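Local coordinates for protein sortase (Actinomyces oris, PDB 5UTT) that probably acts through its sortase domain as a cysteine transpeptidase that joins surface proteins to the cell wall, at residues A[18-23]-A[108-113]; A[27-32]-A[45-50]; A[54-59]-A[79-84]. All coordinates share one frame; numbering follows the deposited sequence.

Contact 1. Residues A[18-23]-A[108-113]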
ATOM      1  N   PRO A  18      -6.361   4.349 -14.651  1.00 19.22           N
ATOM      2  CA  PRO A  18      -5.177   4.944 -15.237  1.00 19.83           C
ATOM      3  C   PRO A  18      -3.916   4.389 -14.575  1.00 19.23           C
ATOM      4  O   PRO A  18      -3.919   4.122 -13.368  1.00 19.44           O
ATOM      5  CB  PRO A  18      -5.343   6.443 -14.961  1.00 20.34           C
ATOM      6  CG  PRO A  18      -6.735   6.629 -14.504  1.00 20.50           C
ATOM      7  CD  PRO A  18      -7.189   5.327 -13.933  1.00 19.74           C
ATOM      8  N   VAL A  19      -2.852   4.210 -15.358  1.00 19.77           N
ATOM      9  CA  VAL A  19      -1.611   3.677 -14.837  1.00 19.93           C
ATOM     10  C   VAL A  19      -0.711   4.846 -14.494  1.00 18.89           C
ATOM     11  O   VAL A  19      -0.594   5.785 -15.269  1.00 18.71           O
ATOM     12  CB  VAL A  19      -0.915   2.738 -15.827  1.00 22.09           C
ATOM     13  CG1 VAL A  19       0.401   2.233 -15.245  1.00 22.70           C
ATOM     14  CG2 VAL A  19      -1.819   1.544 -16.143  1.00 22.95           C
ATOM     15  N   MET A  20      -0.105   4.807 -13.322  1.00 17.64           N
ATOM     16  CA  MET A  20       0.873   5.847 -12.979  1.00 17.97           C
ATOM     17  C   MET A  20       2.179   5.606 -13.739  1.00 18.20           C
ATOM     18  O   MET A  20       2.638   4.476 -13.859  1.00 18.77           O
ATOM     19  CB  MET A  20       1.140   5.851 -11.478  1.00 17.70           C
ATOM     20  CG  MET A  20      -0.049   6.192 -10.604  1.00 18.04           C
ATOM     21  SD  MET A  20      -0.696   7.839 -10.853  1.00 19.07           S
ATOM     22  CE  MET A  20       0.476   8.810  -9.906  1.00 18.91           C
ATOM     23  N   GLU A  21       2.796   6.688 -14.207  1.00 19.61           N
ATOM     24  CA  GLU A  21       4.128   6.641 -14.816  1.00 20.97           C
ATOM     25  C   GLU A  21       5.169   6.509 -13.710  1.00 20.36           C
ATOM     26  O   GLU A  21       5.006   7.096 -12.657  1.00 19.33           O
ATOM     27  CB  GLU A  21       4.395   7.935 -15.589  1.00 24.32           C
ATOM     28  CG  GLU A  21       3.431   8.129 -16.756  1.00 27.23           C
ATOM     29  CD  GLU A  21       3.790   9.282 -17.673  1.00 30.21           C
ATOM     30  OE1 GLU A  21       4.549  10.201 -17.251  1.00 34.39           O
ATOM     31  OE2 GLU A  21       3.298   9.259 -18.833  1.00 32.50           O
ATOM     32  N   GLN A  22       6.212   5.724 -13.952  1.00 19.77           N
ATOM     33  CA  GLN A  22       7.332   5.610 -13.016  1.00 20.60           C
ATOM     34  C   GLN A  22       7.979   6.964 -12.774  1.00 19.24           C
ATOM     35  O   GLN A  22       8.168   7.753 -13.697  1.00 19.98           O
ATOM     36  CB  GLN A  22       8.365   4.616 -13.554  1.00 22.14           C
ATOM     37  CG  GLN A  22       9.601   4.397 -12.691  1.00 24.99           C
ATOM     38  CD  GLN A  22      10.387   3.189 -13.165  1.00 27.02           C
ATOM     39  OE1 GLN A  22      10.182   2.718 -14.283  1.00 31.70           O
ATOM     40  NE2 GLN A  22      11.234   2.640 -12.302  1.00 27.37           N
ATOM     41  N   VAL A  23       8.327   7.222 -11.528  1.00 18.77           N
ATOM     42  CA  VAL A  23       8.981   8.479 -11.128  1.00 18.74           C
ATOM     43  C   VAL A  23      10.372   8.159 -10.565  1.00 18.51           C
ATOM     44  O   VAL A  23      10.693   6.990 -10.270  1.00 18.11           O
ATOM     45  CB  VAL A  23       8.149   9.275 -10.070  1.00 18.22           C
ATOM     46  CG1 VAL A  23       6.800   9.681 -10.620  1.00 18.53           C
ATOM     47  CG2 VAL A  23       8.003   8.498  -8.752  1.00 17.65           C
ATOM     48  N   THR A 108      -6.557  10.578  -9.287  1.00 13.82           N
ATOM     49  CA  THR A 108      -7.247   9.299  -9.149  1.00 14.20           C
ATOM     50  C   THR A 108      -7.320   8.738  -7.744  1.00 14.36           C
ATOM     51  O   THR A 108      -6.389   8.894  -6.994  1.00 13.94           O
ATOM     52  CB  THR A 108      -6.604   8.237 -10.090  1.00 14.50           C
ATOM     53  OG1 THR A 108      -6.545   8.772 -11.423  1.00 14.95           O
ATOM     54  CG2 THR A 108      -7.408   6.894 -10.070  1.00 14.93           C
ATOM     55  N   TRP A 109      -8.453   8.149  -7.370  1.00 13.51           N
ATOM     56  CA  TRP A 109      -8.535   7.312  -6.166  1.00 13.67           C
ATOM     57  C   TRP A 109      -8.441   5.872  -6.598  1.00 14.01           C
ATOM     58  O   TRP A 109      -9.272   5.422  -7.410  1.00 13.49           O
ATOM     59  CB  TRP A 109      -9.859   7.510  -5.447  1.00 13.95           C
ATOM     60  CG  TRP A 109     -10.042   8.853  -4.825  1.00 14.57           C
ATOM     61  CD1 TRP A 109     -10.708   9.912  -5.358  1.00 14.34           C
ATOM     62  CD2 TRP A 109      -9.599   9.277  -3.520  1.00 14.51           C
ATOM     63  NE1 TRP A 109     -10.678  10.987  -4.496  1.00 14.61           N
ATOM     64  CE2 TRP A 109     -10.013  10.615  -3.353  1.00 14.76           C
ATOM     65  CE3 TRP A 109      -8.887   8.656  -2.489  1.00 14.89           C
ATOM     66  CZ2 TRP A 109      -9.746  11.331  -2.171  1.00 15.01           C
ATOM     67  CZ3 TRP A 109      -8.635   9.363  -1.334  1.00 14.89           C
ATOM     68  CH2 TRP A 109      -9.073  10.675  -1.186  1.00 14.93           C
ATOM     69  N   TYR A 110      -7.458   5.130  -6.077  1.00 13.82           N
ATOM     70  CA  TYR A 110      -7.396   3.693  -6.307  1.00 13.88           C
ATOM     71  C   TYR A 110      -7.826   2.955  -5.054  1.00 14.10           C
ATOM     72  O   TYR A 110      -7.214   3.126  -3.981  1.00 13.64           O
ATOM     73  CB  TYR A 110      -5.992   3.260  -6.653  1.00 14.14           C
ATOM     74  CG  TYR A 110      -5.408   3.868  -7.900  1.00 14.45           C
ATOM     75  CD1 TYR A 110      -4.725   5.078  -7.862  1.00 14.45           C
ATOM     76  CD2 TYR A 110      -5.453   3.197  -9.118  1.00 14.24           C
ATOM     77  CE1 TYR A 110      -4.153   5.609  -8.978  1.00 14.82           C
ATOM     78  CE2 TYR A 110      -4.890   3.746 -10.242  1.00 14.96           C
ATOM     79  CZ  TYR A 110      -4.227   4.937 -10.177  1.00 15.18           C
ATOM     80  OH  TYR A 110      -3.672   5.480 -11.293  1.00 17.01           O
ATOM     81  N   VAL A 111      -8.867   2.132  -5.196  1.00 13.89           N
ATOM     82  CA  VAL A 111      -9.372   1.396  -4.047  1.00 14.23           C
ATOM     83  C   VAL A 111      -9.167  -0.119  -4.230  1.00 13.68           C
ATOM     84  O   VAL A 111      -9.680  -0.764  -5.196  1.00 13.62           O
ATOM     85  CB  VAL A 111     -10.858   1.705  -3.714  1.00 15.17           C
ATOM     86  CG1 VAL A 111     -11.318   0.832  -2.555  1.00 15.61           C
ATOM     87  CG2 VAL A 111     -11.142   3.181  -3.433  1.00 15.85           C
ATOM     88  N   PHE A 112      -8.431  -0.676  -3.266  1.00 12.53           N
ATOM     89  CA  PHE A 112      -8.095  -2.089  -3.168  1.00 12.41           C
ATOM     90  C   PHE A 112      -8.807  -2.702  -1.965  1.00 12.98           C
ATOM     91  O   PHE A 112      -9.062  -2.033  -0.937  1.00 12.70           O
ATOM     92  CB  PHE A 112      -6.569  -2.299  -3.050  1.00 11.90           C
ATOM     93  CG  PHE A 112      -5.776  -1.693  -4.150  1.00 11.46           C
ATOM     94  CD1 PHE A 112      -5.466  -0.316  -4.164  1.00 11.51           C
ATOM     95  CD2 PHE A 112      -5.243  -2.480  -5.151  1.00 11.18           C
ATOM     96  CE1 PHE A 112      -4.698   0.220  -5.190  1.00 11.53           C
ATOM     97  CE2 PHE A 112      -4.500  -1.948  -6.188  1.00 11.35           C
ATOM     98  CZ  PHE A 112      -4.219  -0.588  -6.224  1.00 11.43           C
ATOM     99  N   LYS A 113      -9.100  -4.018  -2.054  1.00 13.44           N
ATOM    100  CA  LYS A 113      -9.700  -4.734  -0.940  1.00 13.80           C
ATOM    101  C   LYS A 113      -8.827  -5.902  -0.494  1.00 13.06           C
ATOM    102  O   LYS A 113      -8.358  -6.681  -1.338  1.00 12.51           O
ATOM    103  CB  LYS A 113     -11.078  -5.255  -1.353  1.00 15.55           C
ATOM    104  CG  LYS A 113     -12.053  -4.141  -1.674  1.00 17.55           C
ATOM    105  CD  LYS A 113     -12.566  -3.460  -0.431  1.00 19.31           C
ATOM    106  CE  LYS A 113     -14.004  -2.951  -0.622  1.00 21.37           C
ATOM    107  NZ  LYS A 113     -15.072  -4.023  -0.714  1.00 22.89           N
TER
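Tyr-110 meets Pro-18 with the end of its ring: the hydroxyl donates a hydrogen bond to the carbonyl oxygen of Pro-18, and that oxygen lies at the ring edge, close to the ring plane. The bond is very short, with Tyr-110 OH 2.5 Å from Pro-18 O, so its exact length should be read with some caution. Tyrosine suits the place because its rigid ring is long enough to carry a polar group from the strand across to a passing loop. With CG anti to the carbonyl carbon (chi1 -61°), the ring is sent out from the strand toward the 18-23 loop, and its hydroxyl reaches a main chain held in an extended, polyproline-like course from Pro-18 to Met-20. Met-20 crosses the hydroxyl end of the ring obliquely; its CG lies 3.8 Å from Tyr-110 OH and 4.4 Å from Tyr-110 CZ. Strand 108-120 belongs to the sortase beta-barrel fold, lying between strands 161-174 and 100-104, while 18-23 is a loop ahead of strand 28-33 that passes alongside. Both branches of Thr-108 meet the Pro-18 ring tip to tip in van der Waals contact, OG1 3.8 Å from Pro-18 CG and CG2 4.2 Å from Pro-18 CD. The same methyl also sits on one face of the tyrosine, off toward the rim, with CG2 3.6 Å above the ring plane. The compact proline ring also rests on Trp-172 of strand 161-174, while the backbone of Met-20 is hydrogen-bonded to Leu-70.

Contact 2. Residues A[27-32]-A[45-50]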
ATOM      1  N   GLU A  27      10.723  10.578  -5.164  1.00 16.19           N
ATOM      2  CA  GLU A  27       9.641  11.460  -5.600  1.00 17.01           C
ATOM      3  C   GLU A  27       8.318  10.858  -5.128  1.00 15.74           C
ATOM      4  O   GLU A  27       8.204   9.639  -4.952  1.00 15.88           O
ATOM      5  CB  GLU A  27       9.636  11.600  -7.107  1.00 19.59           C
ATOM      6  CG  GLU A  27      10.988  12.084  -7.609  1.00 22.11           C
ATOM      7  CD  GLU A  27      11.045  12.349  -9.096  1.00 25.85           C
ATOM      8  OE1 GLU A  27      10.383  11.646  -9.900  1.00 29.79           O
ATOM      9  OE2 GLU A  27      11.778  13.291  -9.467  1.00 32.19           O
ATOM     10  N   THR A  28       7.329  11.713  -4.902  1.00 14.68           N
ATOM     11  CA  THR A  28       6.057  11.264  -4.297  1.00 14.38           C
ATOM     12  C   THR A  28       5.123  10.728  -5.389  1.00 14.41           C
ATOM     13  O   THR A  28       5.014  11.324  -6.481  1.00 15.49           O
ATOM     14  CB  THR A  28       5.396  12.382  -3.506  1.00 14.57           C
ATOM     15  OG1 THR A  28       6.319  12.838  -2.484  1.00 15.40           O
ATOM     16  CG2 THR A  28       4.100  11.941  -2.834  1.00 14.73           C
ATOM     17  N   ILE A  29       4.498   9.614  -5.076  1.00 13.80           N
ATOM     18  CA  ILE A  29       3.535   8.930  -5.991  1.00 13.37           C
ATOM     19  C   ILE A  29       2.109   9.282  -5.566  1.00 13.44           C
ATOM     20  O   ILE A  29       1.191   9.416  -6.402  1.00 14.61           O
ATOM     21  CB  ILE A  29       3.720   7.409  -5.914  1.00 13.52           C
ATOM     22  CG1 ILE A  29       5.164   7.007  -6.232  1.00 13.72           C
ATOM     23  CG2 ILE A  29       2.715   6.718  -6.855  1.00 13.40           C
ATOM     24  CD1 ILE A  29       5.448   5.517  -6.171  1.00 13.63           C
ATOM     25  N   GLY A  30       1.869   9.398  -4.260  1.00 12.97           N
ATOM     26  CA  GLY A  30       0.495   9.591  -3.795  1.00 12.49           C
ATOM     27  C   GLY A  30       0.446   9.547  -2.288  1.00 12.74           C
ATOM     28  O   GLY A  30       1.494   9.702  -1.635  1.00 11.76           O
ATOM     29  N   MET A  31      -0.767   9.374  -1.754  1.00 12.84           N
ATOM     30  CA  MET A  31      -0.969   9.160  -0.304  1.00 13.30           C
ATOM     31  C   MET A  31      -1.707   7.878  -0.019  1.00 12.60           C
ATOM     32  O   MET A  31      -2.579   7.432  -0.846  1.00 12.16           O
ATOM     33  CB  MET A  31      -1.706  10.330   0.348  1.00 14.60           C
ATOM     34  CG  MET A  31      -0.820  11.503   0.700  1.00 15.98           C
ATOM     35  SD  MET A  31      -1.860  12.861   1.276  1.00 18.27           S
ATOM     36  CE  MET A  31      -0.611  13.764   2.186  1.00 17.50           C
ATOM     37  N   LEU A  32      -1.300   7.213   1.057  1.00 11.57           N
ATOM     38  CA  LEU A  32      -1.977   6.017   1.488  1.00 11.31           C
ATOM     39  C   LEU A  32      -3.033   6.360   2.520  1.00 11.15           C
ATOM     40  O   LEU A  32      -2.737   6.981   3.533  1.00 10.83           O
ATOM     41  CB  LEU A  32      -1.001   5.018   2.101  1.00 11.37           C
ATOM     42  CG  LEU A  32      -1.512   3.653   2.549  1.00 11.56           C
ATOM     43  CD1 LEU A  32      -2.006   2.812   1.365  1.00 11.75           C
ATOM     44  CD2 LEU A  32      -0.424   2.934   3.338  1.00 11.70           C
ATOM     45  N   MET A  45      -0.500   9.023   4.765  1.00 13.61           N
ATOM     46  CA  MET A  45       0.874   8.682   4.634  1.00 13.26           C
ATOM     47  C   MET A  45       1.345   8.848   3.224  1.00 12.33           C
ATOM     48  O   MET A  45       0.767   8.217   2.291  1.00 11.61           O
ATOM     49  CB  MET A  45       1.041   7.238   5.114  1.00 13.46           C
ATOM     50  CG  MET A  45       2.466   6.766   5.219  1.00 14.31           C
ATOM     51  SD  MET A  45       2.542   5.161   6.035  1.00 15.65           S
ATOM     52  CE  MET A  45       4.308   4.894   6.266  1.00 15.71           C
ATOM     53  N   PRO A  46       2.367   9.660   2.991  1.00 11.63           N
ATOM     54  CA  PRO A  46       2.868   9.784   1.595  1.00 11.71           C
ATOM     55  C   PRO A  46       3.492   8.475   1.144  1.00 11.67           C
ATOM     56  O   PRO A  46       4.055   7.739   1.963  1.00 11.13           O
ATOM     57  CB  PRO A  46       3.948  10.878   1.677  1.00 12.23           C
ATOM     58  CG  PRO A  46       3.832  11.416   3.050  1.00 12.35           C
ATOM     59  CD  PRO A  46       3.215  10.418   3.925  1.00 12.12           C
ATOM     60  N   ILE A  47       3.307   8.162  -0.147  1.00 11.34           N
ATOM     61  CA  ILE A  47       3.999   7.104  -0.805  1.00 11.31           C
ATOM     62  C   ILE A  47       5.041   7.658  -1.758  1.00 11.74           C
ATOM     63  O   ILE A  47       4.715   8.436  -2.676  1.00 12.16           O
ATOM     64  CB  ILE A  47       3.027   6.210  -1.618  1.00 11.12           C
ATOM     65  CG1 ILE A  47       1.881   5.694  -0.722  1.00 11.13           C
ATOM     66  CG2 ILE A  47       3.809   5.039  -2.185  1.00 10.78           C
ATOM     67  CD1 ILE A  47       0.713   5.067  -1.523  1.00 11.63           C
ATOM     68  N   MET A  48       6.274   7.217  -1.584  1.00 11.98           N
ATOM     69  CA  MET A  48       7.401   7.684  -2.429  1.00 12.35           C
ATOM     70  C   MET A  48       8.113   6.546  -3.119  1.00 12.07           C
ATOM     71  O   MET A  48       8.099   5.418  -2.622  1.00 11.82           O
ATOM     72  CB  MET A  48       8.393   8.535  -1.598  1.00 13.58           C
ATOM     73  CG  MET A  48       7.802   9.814  -1.117  1.00 14.99           C
ATOM     74  SD  MET A  48       8.909  10.520   0.123  1.00 18.10           S
ATOM     75  CE  MET A  48       7.833  11.726   0.861  1.00 18.04           C
ATOM     76  N   GLU A  49       8.755   6.817  -4.250  1.00 12.11           N
ATOM     77  CA  GLU A  49       9.565   5.815  -4.921  1.00 12.64           C
ATOM     78  C   GLU A  49      10.784   5.436  -4.088  1.00 12.43           C
ATOM     79  O   GLU A  49      11.503   6.307  -3.591  1.00 12.95           O
ATOM     80  CB  GLU A  49       9.951   6.306  -6.318  1.00 12.83           C
ATOM     81  CG  GLU A  49      10.776   5.340  -7.148  1.00 13.55           C
ATOM     82  CD  GLU A  49       9.990   4.150  -7.680  1.00 14.14           C
ATOM     83  OE1 GLU A  49       8.776   4.008  -7.371  1.00 14.65           O
ATOM     84  OE2 GLU A  49      10.617   3.342  -8.372  1.00 15.37           O
ATOM     85  N   GLY A  50      11.026   4.145  -3.913  1.00 12.42           N
ATOM     86  CA  GLY A  50      12.245   3.685  -3.206  1.00 12.49           C
ATOM     87  C   GLY A  50      12.027   3.303  -1.772  1.00 12.40           C
ATOM     88  O   GLY A  50      11.049   3.754  -1.117  1.00 12.27           O
TER
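Ile-47 faces two residues at once, Ile-29 and Gly-30, where the antiparallel hairpin of strands 28-33 and 45-49 swells into a classic beta bulge. Its carbonyl accepts a short bond from the backbone of Ile-29 (N to O, 2.7 Å) and a weak one from Gly-30 (N to O, 3.4 Å). Gly-30 turns the same face as Ile-47 and, being bare, leaves the place between Ile-29 and Leu-32 to the branched isoleucine. One branch ends at Ile-29, with Ile-47 CG2 4.3 Å from Ile-29 CD1. The other, CG1 and CD1, runs toward the Met-31/Leu-32 peptide of the partner strand, Ile-47 CD1 reaching Leu-32 CB at 4.0 Å. Holding CG1 anti to the carbonyl carbon (chi1 -54°) points this longer branch toward Leu-32 and leaves CG2 facing Ile-29. Leu-32 in turn rests against Met-45, CB to CB at 4.3 Å, before the long thioether chain of Met-45 runs off elsewhere. Ile-29 CD1 also meets the end of Glu-49, whose carboxylate is held by His-63. On the other face, Thr-28 sets OG1 3.6 Å from Met-48 CG, and Met-31 lays its CG 4.2 Å from Pro-46 CA. Proline is tolerated at Pro-46 because this is a non-hydrogen-bonded pair, where no N-H need point at strand 28-33. Its flanking residues supply the bonds, Ile-47 N to Gly-30 O being nearly straight at 179°. Outward, Met-31 pairs by its backbone with Ser-104 of strand 100-104, and the carbonyl of Pro-46 and the backbone of Met-48 bond to Ala-61 of strand 61-63. The Ile-29 and Ile-47 face packs on Phe-76 of strand 74-79, while Leu-32 and Met-45 lie against Phe-89.

Contact 3. Residues A[54-59]-A[79-84]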
ATOM      1  N   ASP A  54      16.107   6.907   3.808  1.00 18.34           N
ATOM      2  CA  ASP A  54      15.868   8.289   3.410  1.00 19.30           C
ATOM      3  C   ASP A  54      14.426   8.560   3.001  1.00 18.69           C
ATOM      4  O   ASP A  54      13.983   9.695   3.029  1.00 19.84           O
ATOM      5  CB  ASP A  54      16.850   8.767   2.319  1.00 20.42           C
ATOM      6  CG  ASP A  54      16.863   7.874   1.065  1.00 20.31           C
ATOM      7  OD1 ASP A  54      16.178   6.826   1.035  1.00 20.77           O
ATOM      8  OD2 ASP A  54      17.625   8.202   0.127  1.00 20.78           O
ATOM      9  N   VAL A  55      13.696   7.502   2.627  1.00 17.06           N
ATOM     10  CA  VAL A  55      12.263   7.580   2.332  1.00 16.44           C
ATOM     11  C   VAL A  55      11.431   7.183   3.567  1.00 15.47           C
ATOM     12  O   VAL A  55      10.572   7.921   4.032  1.00 16.39           O
ATOM     13  CB  VAL A  55      11.938   6.654   1.136  1.00 15.99           C
ATOM     14  CG1 VAL A  55      10.440   6.571   0.929  1.00 15.80           C
ATOM     15  CG2 VAL A  55      12.674   7.112  -0.137  1.00 16.46           C
ATOM     16  N   LEU A  56      11.694   6.006   4.125  1.00 15.01           N
ATOM     17  CA  LEU A  56      10.863   5.471   5.177  1.00 14.90           C
ATOM     18  C   LEU A  56      10.956   6.302   6.480  1.00 15.28           C
ATOM     19  O   LEU A  56       9.999   6.330   7.251  1.00 15.85           O
ATOM     20  CB  LEU A  56      11.248   4.028   5.474  1.00 14.66           C
ATOM     21  CG  LEU A  56      11.291   3.045   4.300  1.00 14.83           C
ATOM     22  CD1 LEU A  56      11.606   1.616   4.751  1.00 14.72           C
ATOM     23  CD2 LEU A  56       9.939   3.125   3.679  1.00 14.53           C
ATOM     24  N   ASP A  57      12.083   6.978   6.705  1.00 16.55           N
ATOM     25  CA  ASP A  57      12.231   7.797   7.913  1.00 17.97           C
ATOM     26  C   ASP A  57      11.409   9.053   7.861  1.00 18.88           C
ATOM     27  O   ASP A  57      11.188   9.664   8.904  1.00 19.99           O
ATOM     28  CB  ASP A  57      13.679   8.162   8.168  1.00 18.30           C
ATOM     29  CG  ASP A  57      14.477   7.026   8.800  1.00 19.11           C
ATOM     30  OD1 ASP A  57      13.974   5.884   8.917  1.00 18.20           O
ATOM     31  OD2 ASP A  57      15.654   7.263   9.182  1.00 20.13           O
ATOM     32  N   GLN A  58      10.956   9.428   6.665  1.00 18.03           N
ATOM     33  CA  GLN A  58      10.048  10.555   6.480  1.00 18.37           C
ATOM     34  C   GLN A  58       8.593  10.216   6.883  1.00 17.10           C
ATOM     35  O   GLN A  58       7.706  11.019   6.652  1.00 18.59           O
ATOM     36  CB  GLN A  58      10.065  11.022   5.045  1.00 18.95           C
ATOM     37  CG  GLN A  58      11.405  11.525   4.543  1.00 20.11           C
ATOM     38  CD  GLN A  58      11.331  12.008   3.110  1.00 20.80           C
ATOM     39  OE1 GLN A  58      10.597  12.952   2.796  1.00 22.04           O
ATOM     40  NE2 GLN A  58      12.084  11.373   2.231  1.00 22.06           N
ATOM     41  N   ALA A  59       8.370   9.028   7.436  1.00 16.01           N
ATOM     42  CA  ALA A  59       7.041   8.545   7.865  1.00 15.26           C
ATOM     43  C   ALA A  59       6.218   8.396   6.599  1.00 14.67           C
ATOM     44  O   ALA A  59       5.037   8.772   6.567  1.00 14.96           O
ATOM     45  CB  ALA A  59       6.368   9.495   8.816  1.00 15.86           C
ATOM     46  N   ALA A  79       6.670  -0.592   1.228  1.00 10.69           N
ATOM     47  CA  ALA A  79       7.216  -0.867   2.554  1.00 11.15           C
ATOM     48  C   ALA A  79       6.936   0.302   3.469  1.00 11.78           C
ATOM     49  O   ALA A  79       6.911   1.451   3.027  1.00 12.91           O
ATOM     50  CB  ALA A  79       8.735  -1.094   2.436  1.00 11.31           C
ATOM     51  N   GLY A  80       6.731   0.022   4.744  1.00 11.77           N
ATOM     52  CA  GLY A  80       6.609   1.032   5.765  1.00 12.20           C
ATOM     53  C   GLY A  80       7.179   0.626   7.090  1.00 12.09           C
ATOM     54  O   GLY A  80       7.212  -0.541   7.464  1.00 11.87           O
ATOM     55  N   HIS A  81       7.736   1.606   7.801  1.00 12.85           N
ATOM     56  CA  HIS A  81       8.151   1.341   9.133  1.00 14.06           C
ATOM     57  C   HIS A  81       6.964   1.000  10.034  1.00 13.76           C
ATOM     58  O   HIS A  81       5.892   1.548   9.907  1.00 13.52           O
ATOM     59  CB  HIS A  81       8.838   2.579   9.702  1.00 15.23           C
ATOM     60  CG  HIS A  81      10.266   2.735   9.311  1.00 17.12           C
ATOM     61  ND1 HIS A  81      10.983   1.783   8.623  1.00 19.39           N
ATOM     62  CD2 HIS A  81      11.143   3.730   9.594  1.00 18.99           C
ATOM     63  CE1 HIS A  81      12.225   2.201   8.450  1.00 19.54           C
ATOM     64  NE2 HIS A  81      12.356   3.367   9.056  1.00 20.12           N
ATOM     65  N   ARG A  82       7.202   0.132  11.009  1.00 14.32           N
ATOM     66  CA  ARG A  82       6.196  -0.256  11.969  1.00 15.00           C
ATOM     67  C   ARG A  82       6.019   0.724  13.114  1.00 17.24           C
ATOM     68  O   ARG A  82       4.932   0.758  13.719  1.00 18.13           O
ATOM     69  CB  ARG A  82       6.560  -1.612  12.566  1.00 14.39           C
ATOM     70  CG  ARG A  82       5.469  -2.302  13.373  1.00 14.00           C
ATOM     71  CD  ARG A  82       4.462  -2.953  12.412  1.00 13.56           C
ATOM     72  NE  ARG A  82       3.315  -3.507  13.133  1.00 13.66           N
ATOM     73  CZ  ARG A  82       3.208  -4.766  13.545  1.00 13.95           C
ATOM     74  NH1 ARG A  82       2.123  -5.157  14.211  1.00 14.51           N
ATOM     75  NH2 ARG A  82       4.180  -5.632  13.310  1.00 14.56           N
ATOM     76  N   ARG A  83       7.047   1.521  13.406  1.00 20.06           N
ATOM     77  CA  ARG A  83       7.089   2.330  14.638  1.00 23.45           C
ATOM     78  C   ARG A  83       7.267   3.853  14.477  1.00 23.46           C
ATOM     79  O   ARG A  83       7.439   4.569  15.475  1.00 25.59           O
ATOM     80  CB  ARG A  83       8.178   1.768  15.557  1.00 26.70           C
ATOM     81  CG  ARG A  83       8.054   0.246  15.734  1.00 30.23           C
ATOM     82  CD  ARG A  83       8.299  -0.231  17.155  1.00 35.09           C
ATOM     83  NE  ARG A  83       9.709  -0.520  17.397  1.00 40.23           N
ATOM     84  CZ  ARG A  83      10.340  -0.341  18.557  1.00 44.23           C
ATOM     85  NH1 ARG A  83       9.705   0.156  19.613  1.00 46.14           N
ATOM     86  NH2 ARG A  83      11.628  -0.652  18.662  1.00 46.71           N
ATOM     87  N   THR A  84       7.176   4.365  13.262  1.00 22.01           N
ATOM     88  CA  THR A  84       7.315   5.817  13.007  1.00 21.89           C
ATOM     89  C   THR A  84       6.142   6.668  13.505  1.00 22.65           C
ATOM     90  O   THR A  84       5.017   6.198  13.621  1.00 20.13           O
ATOM     91  CB  THR A  84       7.503   6.123  11.517  1.00 21.93           C
ATOM     92  OG1 THR A  84       6.635   5.283  10.737  1.00 22.33           O
ATOM     93  CG2 THR A  84       8.918   5.882  11.092  1.00 21.90           C
TER
HETATM   94  O   HOH W   1       7.770   4.345   6.959  1.00 17.19           O
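The imidazole of His-81 has Leu-56 over one face and Asp-57 at its edge. Leu-56 CB stands 3.6 Å above the ring plane, offset toward the rim, and makes a CH-pi contact 3.8 Å from the ring centroid; a leucine offers both this hydrocarbon lid and a branch, CD2, that reaches Ala-79 O. At the edge, NE2 of His-81 donates to Asp-57 OD1 across 3.0 Å. The bond is bent, 142° at the hydrogen, and the carboxylate plane is turned 55° from the ring. Although Asp-57 CB points away, chi1 of -79° turns the carboxylate back, and aspartate offers the ring N-H an acceptor. Also in the ring plane is the methyl CG2 of Thr-84, which lies 4.0 Å from Leu-56 O. A water bridges the backbones, donating to Leu-56 O and accepting from His-81 N. The OG1 of Thr-84 is taken by Asn-87 O. Helix 53-56 and the type I turn from Leu-56 to Ala-59 pack against the loop leaving strand 74-79. That loop also meets strand 142-150, which carries the TLxTC signature of sortases: Gly-80 O is hydrogen-bonded to Thr-148 OG1, and Arg-82 NH2 to Cys-149 O and His-150 ND1.

Along the chain, contact 2 closes before contact 3 opens, and both are nested within the span closed by contact 1. Contact 2 lies between the others: its centre is about 11 Å from each, whereas the centres of contacts 1 and 3 are about 21 Å apart and their nearest atoms about 10 Å. Contacts 1 and 2 reach the same mixed sheet, and the 18-23 loop packs on the hairpin, as where Met-20 CE lies 3.6 Å from Ile-29 O. Helix 53-56 follows strand 45-49, and Met-45 CG meets Ala-59 O at 3.5 Å. A continuous run of packing therefore links the loop beside strand 108-120 to the loop beside the TLxTC strand.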